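Local coordinates for protein AlyGC (Glaciecola chathamensis, PDB 5GKD) that probably cleaves alginate by beta-elimination, as a calcium-containing lyase of polysaccharide lyase family 6, at residues R174-S179 / R569-Y574; D82-T87 / S115-F120; P636-N641 / L660-T665; T530-T535 / H562-G567. All coordinates share one frame; numbering follows the deposited sequence.

How the contacts relate
The chain forms two parallel beta-helices, and contact 1 joins them, its centre about 7 Å from that of the chain. The side chain of its L177 is about 8 Å from the bound calcium ion, which N180, E183, E212 and E214 hold. Contact 2, between two loops of the N-terminal helix, touches contact 1: K119 NZ lies 2.6 Å from L177 O, a probable hydrogen bond, and F120 packs on S179. Contacts 3 and 4 belong to the C-terminal helix, their centres 18 Å apart. Contact 4 meets contact 1 where S570 CB packs on T534 OG1 at 4.0 Å; contact 3 stays about 7 Å from contact 1 at the nearest atoms.

Contact 1: R174-S179 / R569-Y574; sequences RPILGS and RSFADY
I176 and G178 of one beta-helix meet the ring of F571 from the other, with one bridging water beside them. At I176 the backbone N gives its hydrogen to a water 2.7 Å away, and the same water donates to D573 OD1 at 2.8 Å, tying the loop backbone to the carboxylate; no direct hydrogen bond joins the segments. The side chain of I176 splits its work: CG2 is anti to the backbone N and lies 3.7 Å from F571 CZ, while CG1 carries CD1 over to D573 OD1, 4.1 Å away. The side chains of I176 and F571 cross at about a right angle. I176 O takes a hydrogen bond from N542.

This is an interface between two parallel beta-helices: 174-179 is a loop after strand 170-171 of the N-terminal one, and 569-574 leads into strand 572-578 of the C-terminal one. L177 turns its side chain from the partner segment, and its carbonyl O receives the ammonium of K119, which also packs against F571.

At G178 the chain comes close to the ring, CA standing 3.6 Å from F571 CE1. A beta carbon on G178 would run into F571 CD1, and the backbone angles (phi 98°) would also press it against the preceding carbonyl. F571 reaches this spot with CG anti to its own N (chi1 -170°), and Y602 meets its ring edge-to-face.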
# COMPACT_ATOMS: atom_id res chain seq x y z
N ARG A 174 18.68 -14.38 10.01
CA ARG A 174 18.06 -13.53 9.00
C ARG A 174 16.76 -14.21 8.60
O ARG A 174 16.80 -15.32 8.06
CB ARG A 174 18.93 -13.31 7.77
CG ARG A 174 18.13 -12.60 6.70
CD ARG A 174 18.93 -12.02 5.57
NE ARG A 174 18.02 -11.29 4.69
CZ ARG A 174 18.39 -10.44 3.75
NH1 ARG A 174 19.67 -10.18 3.53
NH2 ARG A 174 17.46 -9.83 3.03
N PRO A 175 15.61 -13.60 8.84
CA PRO A 175 14.35 -14.28 8.55
C PRO A 175 14.10 -14.35 7.05
O PRO A 175 14.76 -13.70 6.24
CB PRO A 175 13.30 -13.43 9.27
CG PRO A 175 13.93 -12.05 9.34
CD PRO A 175 15.42 -12.26 9.41
N ILE A 176 13.14 -15.20 6.70
CA ILE A 176 12.72 -15.36 5.31
C ILE A 176 12.32 -14.02 4.74
O ILE A 176 11.58 -13.24 5.37
CB ILE A 176 11.57 -16.38 5.24
CG1 ILE A 176 12.04 -17.76 5.71
CG2 ILE A 176 10.99 -16.43 3.83
CD1 ILE A 176 10.89 -18.72 6.03
N LEU A 177 12.79 -13.73 3.53
CA LEU A 177 12.45 -12.47 2.88
C LEU A 177 11.08 -12.56 2.22
O LEU A 177 10.26 -11.65 2.34
CB LEU A 177 13.50 -12.13 1.83
CG LEU A 177 13.73 -10.71 1.32
CD1 LEU A 177 14.09 -10.71 -0.17
CD2 LEU A 177 12.65 -9.72 1.63
N GLY A 178 10.83 -13.64 1.50
CA GLY A 178 9.63 -13.76 0.71
C GLY A 178 9.80 -13.43 -0.76
O GLY A 178 8.80 -13.18 -1.44
N SER A 179 11.02 -13.43 -1.25
CA SER A 179 11.34 -13.25 -2.66
C SER A 179 12.83 -13.50 -2.82
O SER A 179 13.54 -13.78 -1.85
CB SER A 179 10.98 -11.85 -3.17
OG SER A 179 12.03 -10.94 -2.95
N ARG A 569 2.75 -6.28 0.35
CA ARG A 569 4.13 -6.53 0.77
C ARG A 569 4.22 -7.05 2.20
O ARG A 569 5.26 -6.94 2.82
CB ARG A 569 5.00 -5.27 0.61
CG ARG A 569 5.05 -4.70 -0.81
CD ARG A 569 5.54 -5.76 -1.80
NE ARG A 569 6.18 -5.20 -2.97
CZ ARG A 569 5.90 -5.53 -4.23
NH1 ARG A 569 4.97 -6.44 -4.49
NH2 ARG A 569 6.57 -4.96 -5.22
N SER A 570 3.14 -7.61 2.75
CA SER A 570 3.19 -8.25 4.06
C SER A 570 3.58 -9.71 3.89
O SER A 570 3.44 -10.29 2.82
CB SER A 570 1.84 -8.13 4.78
OG SER A 570 0.83 -8.91 4.15
N PHE A 571 4.09 -10.31 4.97
CA PHE A 571 4.56 -11.69 4.87
C PHE A 571 4.32 -12.44 6.18
O PHE A 571 4.86 -12.07 7.22
CB PHE A 571 6.04 -11.75 4.49
CG PHE A 571 6.51 -13.15 4.15
CD1 PHE A 571 6.38 -13.65 2.86
CD2 PHE A 571 7.05 -13.99 5.13
CE1 PHE A 571 6.78 -14.94 2.55
CE2 PHE A 571 7.46 -15.27 4.82
CZ PHE A 571 7.33 -15.75 3.53
N ALA A 572 3.50 -13.49 6.11
CA ALA A 572 3.28 -14.38 7.24
C ALA A 572 4.27 -15.55 7.19
O ALA A 572 4.24 -16.35 6.25
CB ALA A 572 1.85 -14.91 7.24
N ASP A 573 5.13 -15.65 8.20
CA ASP A 573 5.93 -16.86 8.38
C ASP A 573 5.04 -18.11 8.42
O ASP A 573 5.43 -19.17 7.92
CB ASP A 573 6.78 -16.77 9.64
CG ASP A 573 8.08 -15.95 9.43
OD1 ASP A 573 8.79 -16.19 8.45
OD2 ASP A 573 8.42 -15.10 10.26
N TYR A 574 3.85 -18.00 9.02
CA TYR A 574 2.84 -19.03 8.81
C TYR A 574 1.48 -18.48 9.21
O TYR A 574 1.37 -17.60 10.06
CB TYR A 574 3.11 -20.33 9.60
CG TYR A 574 3.17 -20.20 11.10
CD1 TYR A 574 2.00 -20.19 11.87
CD2 TYR A 574 4.38 -20.12 11.76
CE1 TYR A 574 2.07 -20.07 13.27
CE2 TYR A 574 4.46 -20.00 13.13
CZ TYR A 574 3.31 -19.98 13.88
OH TYR A 574 3.44 -19.88 15.24
O HOH W 1 11.58 -16.30 8.59

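Contact 2: D82-T87 / S115-F120; sequences DGYTPT and SNPEKF
P117 lays its CD over one face of the Y84 ring, a CH-pi contact with CD 3.3 Å from the ring centroid and only 9° off the normal. The two side chains cross at about a right angle, and P117 CG follows along the phenol end, 3.6 Å from Y84 CZ. With Y84 CG between its backbone N and carbonyl carbon (chi1 55°), the ring is set facing P117 while CB rests 3.5 Å from S115 O. Beside the proline, N116 brings ND2 to 3.9 Å from Y84 CD2, the amide and ring planes 57° apart. An alanine in place of Y84 is likely to leave the P117 ring without the aromatic face it packs on.

Both segments are loops of neighbouring turns in the N-terminal parallel beta-helix: the loop 82-87 follows strand 73-81, and the loop 115-120 follows strand 105-112.

Water carries the polar links across. One molecule donates to G83 O and to S115 O; another donates to T85 O and accepts from N116 ND2 at 2.9 Å.

Each loop is also braced internally. T85 OG1 accepts from T87 N in an ST turn. N116 OD1 takes E118 N at 3.0 Å on an in-plane lone pair, an Asx turn that fixes the amide's rotation.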
# COMPACT_ATOMS: atom_id res chain seq x y z
N ASP A 82 18.51 0.70 16.03
CA ASP A 82 17.44 1.70 16.10
C ASP A 82 17.52 2.69 14.95
O ASP A 82 17.49 3.90 15.14
CB ASP A 82 17.46 2.44 17.43
CG ASP A 82 17.28 1.52 18.63
OD1 ASP A 82 16.64 0.47 18.50
OD2 ASP A 82 17.79 1.87 19.71
N GLY A 83 17.64 2.17 13.73
CA GLY A 83 17.66 3.04 12.57
C GLY A 83 17.84 2.26 11.28
O GLY A 83 17.54 1.07 11.21
N TYR A 84 18.31 2.97 10.26
CA TYR A 84 18.53 2.37 8.95
C TYR A 84 19.23 3.40 8.07
O TYR A 84 19.04 4.61 8.24
CB TYR A 84 17.23 1.89 8.30
CG TYR A 84 16.14 2.95 8.19
CD1 TYR A 84 15.29 3.20 9.25
CD2 TYR A 84 15.96 3.67 7.03
CE1 TYR A 84 14.31 4.15 9.16
CE2 TYR A 84 14.98 4.63 6.93
CZ TYR A 84 14.16 4.86 8.00
OH TYR A 84 13.17 5.80 7.92
N THR A 85 20.07 2.91 7.16
CA THR A 85 20.88 3.82 6.37
C THR A 85 20.00 4.61 5.39
O THR A 85 19.09 4.04 4.78
CB THR A 85 21.95 3.08 5.58
OG1 THR A 85 22.71 4.04 4.84
CG2 THR A 85 21.35 2.05 4.60
N PRO A 86 20.23 5.91 5.26
CA PRO A 86 19.52 6.69 4.24
C PRO A 86 20.10 6.51 2.84
O PRO A 86 19.48 6.98 1.87
CB PRO A 86 19.70 8.13 4.72
CG PRO A 86 21.02 8.10 5.38
CD PRO A 86 21.15 6.75 6.05
N THR A 87 21.25 5.85 2.69
CA THR A 87 21.82 5.63 1.37
C THR A 87 21.59 4.18 0.95
O THR A 87 20.66 3.51 1.43
CB THR A 87 23.31 6.03 1.35
OG1 THR A 87 24.05 5.22 2.27
CG2 THR A 87 23.50 7.49 1.73
N SER A 115 17.10 -2.21 10.02
CA SER A 115 16.41 -2.50 8.76
C SER A 115 15.58 -1.32 8.29
O SER A 115 14.94 -0.64 9.09
CB SER A 115 15.49 -3.71 8.89
OG SER A 115 16.23 -4.87 9.15
N ASN A 116 15.58 -1.11 6.99
CA ASN A 116 14.63 -0.19 6.38
C ASN A 116 13.21 -0.51 6.84
O ASN A 116 12.87 -1.67 7.00
CB ASN A 116 14.73 -0.28 4.86
CG ASN A 116 14.06 0.87 4.18
OD1 ASN A 116 12.83 0.89 4.02
ND2 ASN A 116 14.87 1.86 3.77
N PRO A 117 12.36 0.50 7.05
CA PRO A 117 10.98 0.21 7.48
C PRO A 117 10.16 -0.59 6.48
O PRO A 117 9.21 -1.26 6.90
CB PRO A 117 10.36 1.60 7.71
CG PRO A 117 11.46 2.56 7.69
CD PRO A 117 12.67 1.94 7.05
N GLU A 118 10.45 -0.53 5.18
CA GLU A 118 9.72 -1.29 4.17
C GLU A 118 10.55 -2.47 3.70
O GLU A 118 11.68 -2.28 3.26
CB GLU A 118 9.35 -0.43 2.95
CG GLU A 118 8.38 0.68 3.22
CD GLU A 118 7.96 1.41 1.96
OE1 GLU A 118 7.43 0.76 1.03
OE2 GLU A 118 8.18 2.64 1.89
N LYS A 119 9.97 -3.68 3.74
CA LYS A 119 10.72 -4.88 3.37
C LYS A 119 11.29 -4.79 1.96
O LYS A 119 12.38 -5.30 1.71
CB LYS A 119 9.85 -6.14 3.50
CG LYS A 119 9.63 -6.62 4.94
CD LYS A 119 8.87 -7.95 4.98
CE LYS A 119 9.78 -9.08 4.56
NZ LYS A 119 9.02 -10.27 4.18
N PHE A 120 10.58 -4.16 1.02
CA PHE A 120 11.04 -4.17 -0.36
C PHE A 120 11.57 -2.83 -0.82
O PHE A 120 11.64 -2.56 -2.02
CB PHE A 120 9.94 -4.74 -1.25
CG PHE A 120 9.74 -6.19 -0.99
CD1 PHE A 120 8.92 -6.61 0.03
CD2 PHE A 120 10.54 -7.12 -1.63
CE1 PHE A 120 8.80 -7.94 0.33
CE2 PHE A 120 10.43 -8.45 -1.33
CZ PHE A 120 9.57 -8.87 -0.35
O HOH W 2 14.96 0.05 11.98
O HOH W 3 17.74 1.58 4.21

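Contact 3: P636-N641 / L660-T665; sequences PHVVMN and LILHGT
V638, M640, L660 and L662 meet inside the C-terminal parallel beta-helix, where strands 637-641 and 660-663 lie on different faces of the solenoid and pack their inward side chains across its interior. No hydrogen bond joins the two segments; the backbone of 636-641 pairs instead with neighbouring turns, V638 bonding to V667 and K669.

Between the strands the apolar contacts take two forms. V638 and L662 reach toward each other tip to tip, V638 CG1 lying 3.9 Å from L662 CD1. M640 and L660 instead slide past one another in opposite directions: the methionine chain is extended beyond CG (chi2 -163°, chi3 -179°), which carries CE to within 3.7 Å of L660 CD1. Strands of the adjacent turn close round this layer, L607 and I609 against M640, A622 against L660 and V624 against L662.

Where strand 660-663 ends and just before 637-641 begins, the packing passes to T665 and P636. The T665 hydroxyl is engaged with N668, which leaves the methyl to face the other segment. P636, which follows a cis peptide bond, crosses T665 with its ring at about a right angle, its CD 3.9 Å from G664 O. That same carbonyl accepts a hydrogen bond from R626. The T665 methyl touches two neighbours, CG2 standing 3.8 Å from P636 CB and equally 3.8 Å from V638 CG2.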
# COMPACT_ATOMS: atom_id res chain seq x y z
N PRO A 636 4.92 -20.35 -1.51
CA PRO A 636 4.06 -20.87 -0.45
C PRO A 636 3.90 -22.39 -0.38
O PRO A 636 3.99 -23.08 -1.38
CB PRO A 636 2.70 -20.23 -0.77
CG PRO A 636 3.03 -19.02 -1.56
CD PRO A 636 4.20 -19.43 -2.40
N HIS A 637 3.69 -22.90 0.83
CA HIS A 637 3.22 -24.25 1.06
C HIS A 637 1.77 -24.15 1.51
O HIS A 637 1.49 -23.47 2.50
CB HIS A 637 4.03 -24.97 2.15
CG HIS A 637 5.51 -24.91 2.00
ND1 HIS A 637 6.23 -23.75 2.19
CD2 HIS A 637 6.42 -25.88 1.74
CE1 HIS A 637 7.52 -24.01 2.02
NE2 HIS A 637 7.66 -25.30 1.75
N VAL A 638 0.87 -24.79 0.79
CA VAL A 638 -0.56 -24.76 1.10
C VAL A 638 -1.01 -26.18 1.42
O VAL A 638 -0.96 -27.06 0.56
CB VAL A 638 -1.38 -24.16 -0.06
CG1 VAL A 638 -2.84 -24.14 0.29
CG2 VAL A 638 -0.89 -22.77 -0.35
N VAL A 639 -1.43 -26.40 2.66
CA VAL A 639 -1.74 -27.73 3.17
C VAL A 639 -3.12 -27.66 3.79
O VAL A 639 -3.34 -26.91 4.74
CB VAL A 639 -0.71 -28.20 4.21
CG1 VAL A 639 -1.18 -29.49 4.87
CG2 VAL A 639 0.65 -28.38 3.58
N MET A 640 -4.07 -28.43 3.24
CA MET A 640 -5.44 -28.42 3.73
C MET A 640 -5.97 -29.84 3.83
O MET A 640 -6.14 -30.51 2.81
CB MET A 640 -6.34 -27.57 2.84
CG MET A 640 -5.92 -26.13 2.80
SD MET A 640 -7.19 -25.03 2.18
CE MET A 640 -6.29 -23.46 2.26
N ASN A 641 -6.27 -30.27 5.06
CA ASN A 641 -6.64 -31.65 5.34
C ASN A 641 -7.85 -31.71 6.25
O ASN A 641 -7.94 -30.96 7.23
CB ASN A 641 -5.50 -32.43 6.01
CG ASN A 641 -4.23 -32.40 5.21
OD1 ASN A 641 -4.25 -32.45 3.98
ND2 ASN A 641 -3.11 -32.30 5.91
N LEU A 660 -10.77 -22.03 -4.05
CA LEU A 660 -9.36 -22.01 -3.68
C LEU A 660 -8.59 -21.77 -4.97
O LEU A 660 -8.73 -22.54 -5.92
CB LEU A 660 -8.98 -23.35 -3.06
CG LEU A 660 -7.64 -23.57 -2.39
CD1 LEU A 660 -7.53 -22.72 -1.15
CD2 LEU A 660 -7.53 -25.04 -2.02
N ILE A 661 -7.81 -20.69 -5.05
CA ILE A 661 -7.03 -20.46 -6.26
C ILE A 661 -5.58 -20.25 -5.88
O ILE A 661 -5.25 -19.33 -5.11
CB ILE A 661 -7.57 -19.32 -7.14
CG1 ILE A 661 -6.70 -19.19 -8.38
CG2 ILE A 661 -7.66 -18.01 -6.38
CD1 ILE A 661 -7.30 -18.37 -9.46
N LEU A 662 -4.71 -21.10 -6.41
CA LEU A 662 -3.33 -21.21 -5.98
C LEU A 662 -2.44 -21.00 -7.21
O LEU A 662 -2.38 -21.85 -8.10
CB LEU A 662 -3.08 -22.57 -5.33
CG LEU A 662 -4.06 -22.90 -4.19
CD1 LEU A 662 -3.72 -24.23 -3.54
CD2 LEU A 662 -4.02 -21.82 -3.16
N HIS A 663 -1.76 -19.86 -7.24
CA HIS A 663 -0.89 -19.47 -8.34
C HIS A 663 0.55 -19.38 -7.84
O HIS A 663 0.86 -18.56 -6.96
CB HIS A 663 -1.37 -18.14 -8.95
CG HIS A 663 -0.53 -17.66 -10.09
ND1 HIS A 663 -1.07 -17.34 -11.32
CD2 HIS A 663 0.80 -17.40 -10.19
CE1 HIS A 663 -0.11 -16.92 -12.12
NE2 HIS A 663 1.04 -16.95 -11.46
N GLY A 664 1.42 -20.20 -8.41
CA GLY A 664 2.81 -20.21 -8.02
C GLY A 664 3.11 -20.79 -6.66
O GLY A 664 4.20 -20.56 -6.14
N THR A 665 2.18 -21.52 -6.05
CA THR A 665 2.49 -22.23 -4.81
C THR A 665 3.30 -23.48 -5.11
O THR A 665 3.00 -24.23 -6.04
CB THR A 665 1.22 -22.60 -4.06
OG1 THR A 665 0.36 -23.35 -4.92
CG2 THR A 665 0.50 -21.34 -3.64

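Contact 4: T530-T535 / H562-G567; sequences TLIRTT and HFFDAG
T534 holds OG1 between its backbone N and carbonyl carbon (chi1 68°), where the hydroxyl accepts from G567 N at 2.8 Å and donates to T535 O at 2.9 Å. F564 carries CG anti to its backbone N (chi1 -177°), which sends the ring across I532; CG2 of I532 lies at the ring's edge, in its plane, 3.7 Å from F564 CD1. F563 runs beside I532, the two pointing the same way, with I532 CD1 3.8 Å from F563 CZ. L531 CD2 approaches that ring obliquely, and F552 and F582 meet it edge-to-face.

These are successive rungs of the C-terminal parallel beta-helix, the two segments stacked in parallel register, T530 beside H562 before the corner, I532 beside F564 and R533 beside D565 after it. L531 N donates to H562 O, I532 N to F563 O, and D565 N to I532 O, 3.0 Å apart. T534 N stands 3.5 Å from D565 O without a hydrogen bond, and a water donates to both T534 O and D565 O, bridging the strands.

T530, R533 and D565 share the other face. T530 CG2 packs on D565 CB at 3.8 Å. The arginine chain extends away to a salt bridge with E504; its NE donates to T501 OG1 and NH1 also to T534 O. D565 OD1 pairs with K594 and R591.

A valine at T534 would probably leave G567 N without its acceptor and T535 O without its donor. G567 itself has no room for a beta carbon, which would collide with T534 OG1 and T535 O.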
# COMPACT_ATOMS: atom_id res chain seq x y z
N THR A 530 -13.12 -6.01 7.12
CA THR A 530 -12.05 -7.00 7.21
C THR A 530 -11.90 -7.33 8.68
O THR A 530 -11.41 -6.51 9.45
CB THR A 530 -10.73 -6.46 6.63
OG1 THR A 530 -10.36 -5.27 7.32
CG2 THR A 530 -10.86 -6.12 5.15
N LEU A 531 -12.31 -8.53 9.07
CA LEU A 531 -12.30 -8.86 10.50
C LEU A 531 -10.88 -8.86 11.05
O LEU A 531 -10.61 -8.26 12.09
CB LEU A 531 -12.98 -10.21 10.75
CG LEU A 531 -13.28 -10.46 12.22
CD1 LEU A 531 -14.56 -9.76 12.66
CD2 LEU A 531 -13.35 -11.97 12.52
N ILE A 532 -9.96 -9.53 10.37
CA ILE A 532 -8.56 -9.55 10.78
C ILE A 532 -7.70 -9.17 9.58
O ILE A 532 -7.99 -9.55 8.44
CB ILE A 532 -8.15 -10.93 11.33
CG1 ILE A 532 -9.07 -11.34 12.49
CG2 ILE A 532 -6.69 -10.93 11.78
CD1 ILE A 532 -8.80 -12.72 13.02
N ARG A 533 -6.63 -8.42 9.84
CA ARG A 533 -5.77 -7.96 8.76
C ARG A 533 -4.45 -7.51 9.36
O ARG A 533 -4.35 -7.28 10.56
CB ARG A 533 -6.41 -6.82 7.95
CG ARG A 533 -6.65 -5.51 8.72
CD ARG A 533 -7.11 -4.36 7.80
NE ARG A 533 -7.59 -3.22 8.58
CZ ARG A 533 -6.80 -2.33 9.18
NH1 ARG A 533 -5.48 -2.41 9.06
NH2 ARG A 533 -7.32 -1.33 9.88
N THR A 534 -3.44 -7.39 8.50
CA THR A 534 -2.25 -6.65 8.87
C THR A 534 -2.55 -5.16 8.81
O THR A 534 -3.55 -4.73 8.22
CB THR A 534 -1.07 -6.97 7.94
OG1 THR A 534 -1.32 -6.47 6.63
CG2 THR A 534 -0.82 -8.47 7.87
N THR A 535 -1.66 -4.37 9.38
CA THR A 535 -1.62 -2.95 9.05
C THR A 535 -1.56 -2.76 7.54
O THR A 535 -1.06 -3.63 6.81
CB THR A 535 -0.43 -2.25 9.71
OG1 THR A 535 -0.39 -0.87 9.33
CG2 THR A 535 0.88 -2.91 9.30
N HIS A 562 -14.43 -9.59 4.42
CA HIS A 562 -13.40 -10.61 4.42
C HIS A 562 -13.02 -11.00 5.84
O HIS A 562 -13.09 -10.20 6.78
CB HIS A 562 -12.16 -10.10 3.70
CG HIS A 562 -12.47 -9.45 2.39
ND1 HIS A 562 -13.00 -10.15 1.32
CD2 HIS A 562 -12.34 -8.17 1.98
CE1 HIS A 562 -13.18 -9.32 0.31
NE2 HIS A 562 -12.80 -8.11 0.68
N PHE A 563 -12.60 -12.25 5.99
CA PHE A 563 -12.09 -12.67 7.29
C PHE A 563 -10.65 -12.18 7.51
O PHE A 563 -10.35 -11.61 8.57
CB PHE A 563 -12.17 -14.19 7.43
CG PHE A 563 -11.53 -14.70 8.67
CD1 PHE A 563 -12.18 -14.58 9.90
CD2 PHE A 563 -10.28 -15.27 8.64
CE1 PHE A 563 -11.58 -15.03 11.05
CE2 PHE A 563 -9.68 -15.73 9.79
CZ PHE A 563 -10.33 -15.61 11.00
N PHE A 564 -9.75 -12.42 6.55
CA PHE A 564 -8.36 -12.00 6.69
C PHE A 564 -7.87 -11.34 5.41
O PHE A 564 -7.94 -11.94 4.34
CB PHE A 564 -7.42 -13.15 7.05
CG PHE A 564 -5.99 -12.71 7.27
CD1 PHE A 564 -5.59 -12.21 8.50
CD2 PHE A 564 -5.07 -12.74 6.24
CE1 PHE A 564 -4.29 -11.76 8.69
CE2 PHE A 564 -3.77 -12.30 6.42
CZ PHE A 564 -3.38 -11.81 7.66
N ASP A 565 -7.32 -10.13 5.54
CA ASP A 565 -6.86 -9.34 4.40
C ASP A 565 -5.40 -8.96 4.62
O ASP A 565 -5.09 -8.15 5.50
CB ASP A 565 -7.73 -8.09 4.23
CG ASP A 565 -7.49 -7.37 2.90
OD1 ASP A 565 -7.17 -8.04 1.90
OD2 ASP A 565 -7.63 -6.14 2.85
N ALA A 566 -4.50 -9.55 3.84
CA ALA A 566 -3.08 -9.27 3.95
C ALA A 566 -2.76 -7.92 3.32
O ALA A 566 -3.21 -7.62 2.21
CB ALA A 566 -2.25 -10.37 3.28
N GLY A 567 -1.96 -7.11 4.01
CA GLY A 567 -1.48 -5.88 3.43
C GLY A 567 -0.49 -6.12 2.30
O GLY A 567 0.19 -7.15 2.25
O HOH W 4 -4.32 -5.37 5.40